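PDB 3TPA: heme-binding protein A from Haemophilus parasuis 29755, which probably binds glutathione in the periplasm as the solute-binding component of a peptide-type ABC transporter, despite its heme-binding name. Local coordinates for residues 198-210 / 216-228. The protein carries 1 engineered substitution. Numbering follows the deposited sequence.
Sequences QTDHAVRYTANVD and ADIERLIFSITPD
Tyr205 and Phe223 both hold CG anti to their own carbonyl carbon, with chi1 -52° and -74°. This puts each CG beside its backbone N, and from there the two rings meet on one face of an antiparallel beta ladder. The edge of Tyr205 points at the face of Phe223 in an edge-to-face pair. Tyr205 CE2 stands over the centre of the Phe223 ring, 3.9 Å from Phe223 CD2, and the planes are inclined at 52°. Leu221 lies directly across from Tyr205, with the two CB atoms 3.7 Å apart. Val203 sets its CB against Phe223 CB on the same face. Tyr205, Leu221 and Phe223 also pack against helix 36-39, while Val203 touches Phe194. The Tyr205 hydroxyl is hydrogen-bonded to Ala34 O.

Strands 202-207 and 220-225 are neighbours in a mixed sheet of the solute-binding protein fold. Strand 192-194 borders the first and strand 9-14 the second. Val203 and Phe223 form a hydrogen-bonded pair; Phe223 N reaches Val203 O at 2.8 Å. Tyr205 and Leu221 form the next such pair. Ala202, Arg204, Thr206, Ile222 and Arg220 turn to the other face.

At the end of strand 202-207, Ala207 N donates to Glu219 O, and Ala207 CB sits 3.4 Å from Ile218 O. Glu219 OE1 is in a salt bridge with Lys215, while a water joins its OE2 to Ala207 O. At the other end, Ile225 N donates to His201 O at 3.0 Å, from above the carbonyl plane. A second water donates to that same oxygen and to Ile225 O.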
loop_
_atom_site.group_PDB
_atom_site.type_symbol
_atom_site.label_atom_id
_atom_site.label_comp_id
_atom_site.label_asym_id
_atom_site.label_seq_id
_atom_site.Cartn_x
_atom_site.Cartn_y
_atom_site.Cartn_z
ATOM N N GLN A 198 -7.223 29.778 1.099
ATOM C CA GLN A 198 -6.234 28.998 1.823
ATOM C C GLN A 198 -5.087 29.863 2.313
ATOM O O GLN A 198 -4.722 30.856 1.684
ATOM C CB GLN A 198 -5.698 27.866 0.943
ATOM C CG GLN A 198 -6.704 26.761 0.672
ATOM C CD GLN A 198 -6.450 25.522 1.510
ATOM O OE1 GLN A 198 -5.308 25.206 1.840
ATOM N NE2 GLN A 198 -7.518 24.814 1.858
ATOM N N THR A 199 -4.524 29.469 3.446
ATOM C CA THR A 199 -3.393 30.181 4.046
ATOM C C THR A 199 -2.169 29.281 4.034
ATOM O O THR A 199 -2.282 28.087 3.781
ATOM C CB THR A 199 -3.683 30.583 5.496
ATOM O OG1 THR A 199 -2.656 31.467 5.962
ATOM C CG2 THR A 199 -3.729 29.348 6.385
ATOM N N ASP A 200 -0.999 29.839 4.315
ATOM C CA ASP A 200 0.213 29.031 4.281
ATOM C C ASP A 200 0.400 28.196 5.554
ATOM O O ASP A 200 -0.016 28.586 6.655
ATOM C CB ASP A 200 1.457 29.879 3.987
ATOM C CG ASP A 200 2.664 29.029 3.607
ATOM O OD1 ASP A 200 2.462 27.934 3.030
ATOM O OD2 ASP A 200 3.807 29.452 3.886
ATOM N N HIS A 201 1.030 27.040 5.377
ATOM C CA HIS A 201 1.224 26.076 6.449
ATOM C C HIS A 201 -0.079 25.349 6.831
ATOM O O HIS A 201 -0.144 24.715 7.885
ATOM C CB HIS A 201 1.862 26.748 7.682
ATOM C CG HIS A 201 3.058 27.600 7.364
ATOM N ND1 HIS A 201 4.333 27.087 7.269
ATOM C CD2 HIS A 201 3.168 28.930 7.140
ATOM C CE1 HIS A 201 5.179 28.064 6.989
ATOM N NE2 HIS A 201 4.499 29.193 6.906
ATOM N N ALA A 202 -1.106 25.434 5.980
ATOM C CA ALA A 202 -2.375 24.760 6.271
ATOM C C ALA A 202 -3.258 24.413 5.055
ATOM O O ALA A 202 -3.291 25.138 4.058
ATOM C CB ALA A 202 -3.180 25.562 7.283
ATOM N N VAL A 203 -3.982 23.298 5.155
ATOM C CA VAL A 203 -5.007 22.953 4.163
ATOM C C VAL A 203 -6.374 22.863 4.853
ATOM O O VAL A 203 -6.533 22.137 5.826
ATOM C CB VAL A 203 -4.691 21.645 3.420
ATOM C CG1 VAL A 203 -5.616 21.477 2.245
ATOM C CG2 VAL A 203 -3.246 21.618 2.940
ATOM N N ARG A 204 -7.357 23.610 4.358
ATOM C CA ARG A 204 -8.652 23.703 5.032
ATOM C C ARG A 204 -9.823 23.108 4.250
ATOM O O ARG A 204 -9.917 23.281 3.033
ATOM C CB ARG A 204 -8.959 25.167 5.369
ATOM C CG ARG A 204 -8.161 25.711 6.543
ATOM C CD ARG A 204 -8.598 27.140 6.891
ATOM N NE ARG A 204 -8.144 27.548 8.219
ATOM C CZ ARG A 204 -6.911 27.958 8.490
ATOM N NH1 ARG A 204 -6.003 28.009 7.527
ATOM N NH2 ARG A 204 -6.584 28.310 9.723
ATOM N N TYR A 205 -10.724 22.427 4.956
ATOM C CA TYR A 205 -11.885 21.792 4.331
ATOM C C TYR A 205 -13.152 22.090 5.099
ATOM O O TYR A 205 -13.114 22.337 6.300
ATOM C CB TYR A 205 -11.745 20.261 4.268
ATOM C CG TYR A 205 -10.460 19.779 3.665
ATOM C CD1 TYR A 205 -10.410 19.292 2.362
ATOM C CD2 TYR A 205 -9.296 19.804 4.398
ATOM C CE1 TYR A 205 -9.212 18.851 1.807
ATOM C CE2 TYR A 205 -8.099 19.369 3.858
ATOM C CZ TYR A 205 -8.061 18.891 2.569
ATOM O OH TYR A 205 -6.861 18.470 2.055
ATOM N N THR A 206 -14.272 22.020 4.388
ATOM C CA THR A 206 -15.600 22.143 4.976
ATOM C C THR A 206 -16.462 20.957 4.584
ATOM O O THR A 206 -16.331 20.433 3.483
ATOM C CB THR A 206 -16.296 23.413 4.471
ATOM O OG1 THR A 206 -15.549 24.563 4.894
ATOM C CG2 THR A 206 -17.710 23.494 5.025
ATOM N N ALA A 207 -17.355 20.534 5.470
ATOM C CA ALA A 207 -18.229 19.408 5.160
ATOM C C ALA A 207 -19.140 19.702 3.968
ATOM O O ALA A 207 -19.661 20.808 3.815
ATOM C CB ALA A 207 -19.062 19.021 6.377
ATOM N N ASN A 208 -19.325 18.686 3.131
ATOM C CA ASN A 208 -20.262 18.733 2.023
ATOM C C ASN A 208 -21.667 18.375 2.497
ATOM O O ASN A 208 -21.937 17.231 2.878
ATOM C CB ASN A 208 -19.819 17.752 0.936
ATOM C CG ASN A 208 -20.785 17.692 -0.228
ATOM O OD1 ASN A 208 -21.660 18.551 -0.373
ATOM N ND2 ASN A 208 -20.624 16.674 -1.078
ATOM N N VAL A 209 -22.575 19.346 2.460
ATOM C CA VAL A 209 -23.931 19.107 2.942
ATOM C C VAL A 209 -24.686 18.117 2.058
ATOM O O VAL A 209 -25.570 17.398 2.527
ATOM C CB VAL A 209 -24.743 20.402 3.021
ATOM C CG1 VAL A 209 -26.175 20.095 3.472
ATOM C CG2 VAL A 209 -24.072 21.385 3.962
ATOM N N ASP A 210 -24.329 18.079 0.779
ATOM C CA ASP A 210 -25.062 17.278 -0.198
ATOM C C ASP A 210 -24.531 15.858 -0.381
ATOM O O ASP A 210 -25.049 15.095 -1.189
ATOM C CB ASP A 210 -25.102 18.000 -1.551
ATOM C CG ASP A 210 -25.919 19.280 -1.508
ATOM O OD1 ASP A 210 -27.000 19.275 -0.884
ATOM O OD2 ASP A 210 -25.477 20.294 -2.090
ATOM N N ALA A 216 -21.268 14.727 6.760
ATOM C CA ALA A 216 -20.309 14.337 7.797
ATOM C C ALA A 216 -20.599 15.011 9.131
ATOM O O ALA A 216 -21.174 16.096 9.177
ATOM C CB ALA A 216 -18.896 14.667 7.367
ATOM N N ASP A 217 -20.173 14.372 10.216
ATOM C CA ASP A 217 -20.424 14.916 11.549
ATOM C C ASP A 217 -19.562 16.134 11.814
ATOM O O ASP A 217 -19.977 17.038 12.528
ATOM C CB ASP A 217 -20.216 13.852 12.632
ATOM C CG ASP A 217 -21.158 12.668 12.475
ATOM O OD1 ASP A 217 -22.387 12.861 12.596
ATOM O OD2 ASP A 217 -20.669 11.543 12.238
ATOM N N ILE A 218 -18.364 16.165 11.232
ATOM C CA ILE A 218 -17.442 17.283 11.452
ATOM C C ILE A 218 -17.574 18.383 10.397
ATOM O O ILE A 218 -17.448 18.130 9.196
ATOM C CB ILE A 218 -15.979 16.814 11.505
ATOM C CG1 ILE A 218 -15.784 15.842 12.662
ATOM C CG2 ILE A 218 -15.039 18.001 11.662
ATOM C CD1 ILE A 218 -14.494 15.069 12.582
ATOM N N GLU A 219 -17.794 19.611 10.850
ATOM C CA GLU A 219 -18.035 20.720 9.934
ATOM C C GLU A 219 -16.787 21.301 9.274
ATOM O O GLU A 219 -16.855 21.784 8.149
ATOM C CB GLU A 219 -18.817 21.835 10.640
ATOM C CG GLU A 219 -20.303 21.551 10.729
ATOM C CD GLU A 219 -21.006 21.737 9.396
ATOM O OE1 GLU A 219 -22.087 21.142 9.205
ATOM O OE2 GLU A 219 -20.482 22.489 8.542
ATOM N N ARG A 220 -15.654 21.301 9.974
ATOM C CA ARG A 220 -14.414 21.874 9.426
ATOM C C ARG A 220 -13.182 21.027 9.755
ATOM O O ARG A 220 -12.996 20.544 10.879
ATOM C CB ARG A 220 -14.154 23.299 9.944
ATOM C CG ARG A 220 -14.419 24.441 8.955
ATOM C CD ARG A 220 -15.035 25.651 9.669
ATOM N NE ARG A 220 -16.182 25.286 10.493
ATOM C CZ ARG A 220 -16.651 25.984 11.514
ATOM N NH1 ARG A 220 -17.708 25.528 12.159
ATOM N NH2 ARG A 220 -16.085 27.132 11.893
ATOM N N LEU A 221 -12.331 20.899 8.754
ATOM C CA LEU A 221 -11.141 20.090 8.829
ATOM C C LEU A 221 -9.953 21.011 8.585
ATOM O O LEU A 221 -9.902 21.709 7.568
ATOM C CB LEU A 221 -11.195 19.028 7.731
ATOM C CG LEU A 221 -11.020 17.541 8.012
ATOM C CD1 LEU A 221 -11.922 17.048 9.143
ATOM C CD2 LEU A 221 -11.301 16.771 6.706
ATOM N N ILE A 222 -9.002 21.032 9.516
ATOM C CA ILE A 222 -7.764 21.763 9.285
ATOM C C ILE A 222 -6.573 20.818 9.281
ATOM O O ILE A 222 -6.301 20.160 10.283
ATOM C CB ILE A 222 -7.522 22.855 10.342
ATOM C CG1 ILE A 222 -8.716 23.804 10.413
ATOM C CG2 ILE A 222 -6.253 23.626 10.023
ATOM C CD1 ILE A 222 -8.630 24.808 11.545
ATOM N N PHE A 223 -5.867 20.755 8.153
ATOM C CA PHE A 223 -4.578 20.075 8.099
ATOM C C PHE A 223 -3.467 21.091 8.398
ATOM O O PHE A 223 -3.141 21.918 7.546
ATOM C CB PHE A 223 -4.327 19.467 6.721
ATOM C CG PHE A 223 -5.141 18.216 6.419
ATOM C CD1 PHE A 223 -4.675 17.293 5.500
ATOM C CD2 PHE A 223 -6.360 17.987 7.033
ATOM C CE1 PHE A 223 -5.413 16.142 5.202
ATOM C CE2 PHE A 223 -7.104 16.850 6.743
ATOM C CZ PHE A 223 -6.626 15.926 5.824
ATOM N N SER A 224 -2.891 21.022 9.598
ATOM C CA SER A 224 -1.854 21.967 10.002
ATOM C C SER A 224 -0.455 21.377 9.869
ATOM O O SER A 224 -0.116 20.405 10.536
ATOM C CB SER A 224 -2.083 22.432 11.440
ATOM O OG SER A 224 -0.981 23.194 11.909
ATOM N N ILE A 225 0.363 21.968 9.003
ATOM C CA ILE A 225 1.719 21.451 8.806
ATOM C C ILE A 225 2.574 21.744 10.037
ATOM O O ILE A 225 2.815 22.901 10.392
ATOM C CB ILE A 225 2.418 22.024 7.554
ATOM C CG1 ILE A 225 1.770 21.496 6.274
ATOM C CG2 ILE A 225 3.890 21.642 7.543
ATOM C CD1 ILE A 225 0.388 22.043 6.012
ATOM N N THR A 226 3.041 20.674 10.662
ATOM C CA THR A 226 3.732 20.738 11.932
ATOM C C THR A 226 4.915 19.804 11.820
ATOM O O THR A 226 4.814 18.633 12.170
ATOM C CB THR A 226 2.820 20.234 13.051
ATOM O OG1 THR A 226 1.500 20.773 12.879
ATOM C CG2 THR A 226 3.380 20.625 14.430
ATOM N N PRO A 227 6.055 20.334 11.354
ATOM C CA PRO A 227 7.167 19.507 10.868
ATOM C C PRO A 227 7.900 18.653 11.897
ATOM O O PRO A 227 8.511 17.667 11.496
ATOM C CB PRO A 227 8.111 20.528 10.225
ATOM C CG PRO A 227 7.758 21.827 10.844
ATOM C CD PRO A 227 6.304 21.774 11.168
ATOM N N ASP A 228 7.842 18.991 13.182
ATOM C CA ASP A 228 8.657 18.273 14.161
ATOM C C ASP A 228 7.855 17.214 14.934
ATOM O O ASP A 228 6.806 17.514 15.524
ATOM C CB ASP A 228 9.327 19.253 15.135
ATOM C CG ASP A 228 10.325 20.199 14.444
ATOM O OD1 ASP A 228 10.883 19.845 13.374
ATOM O OD2 ASP A 228 10.563 21.303 14.993
HETATM O O HOH W 1 1.114 25.247 10.465
HETATM O O HOH W 2 -20.685 22.419 5.734
HETATM O O HOH W 3 -20.272 15.481 4.179
#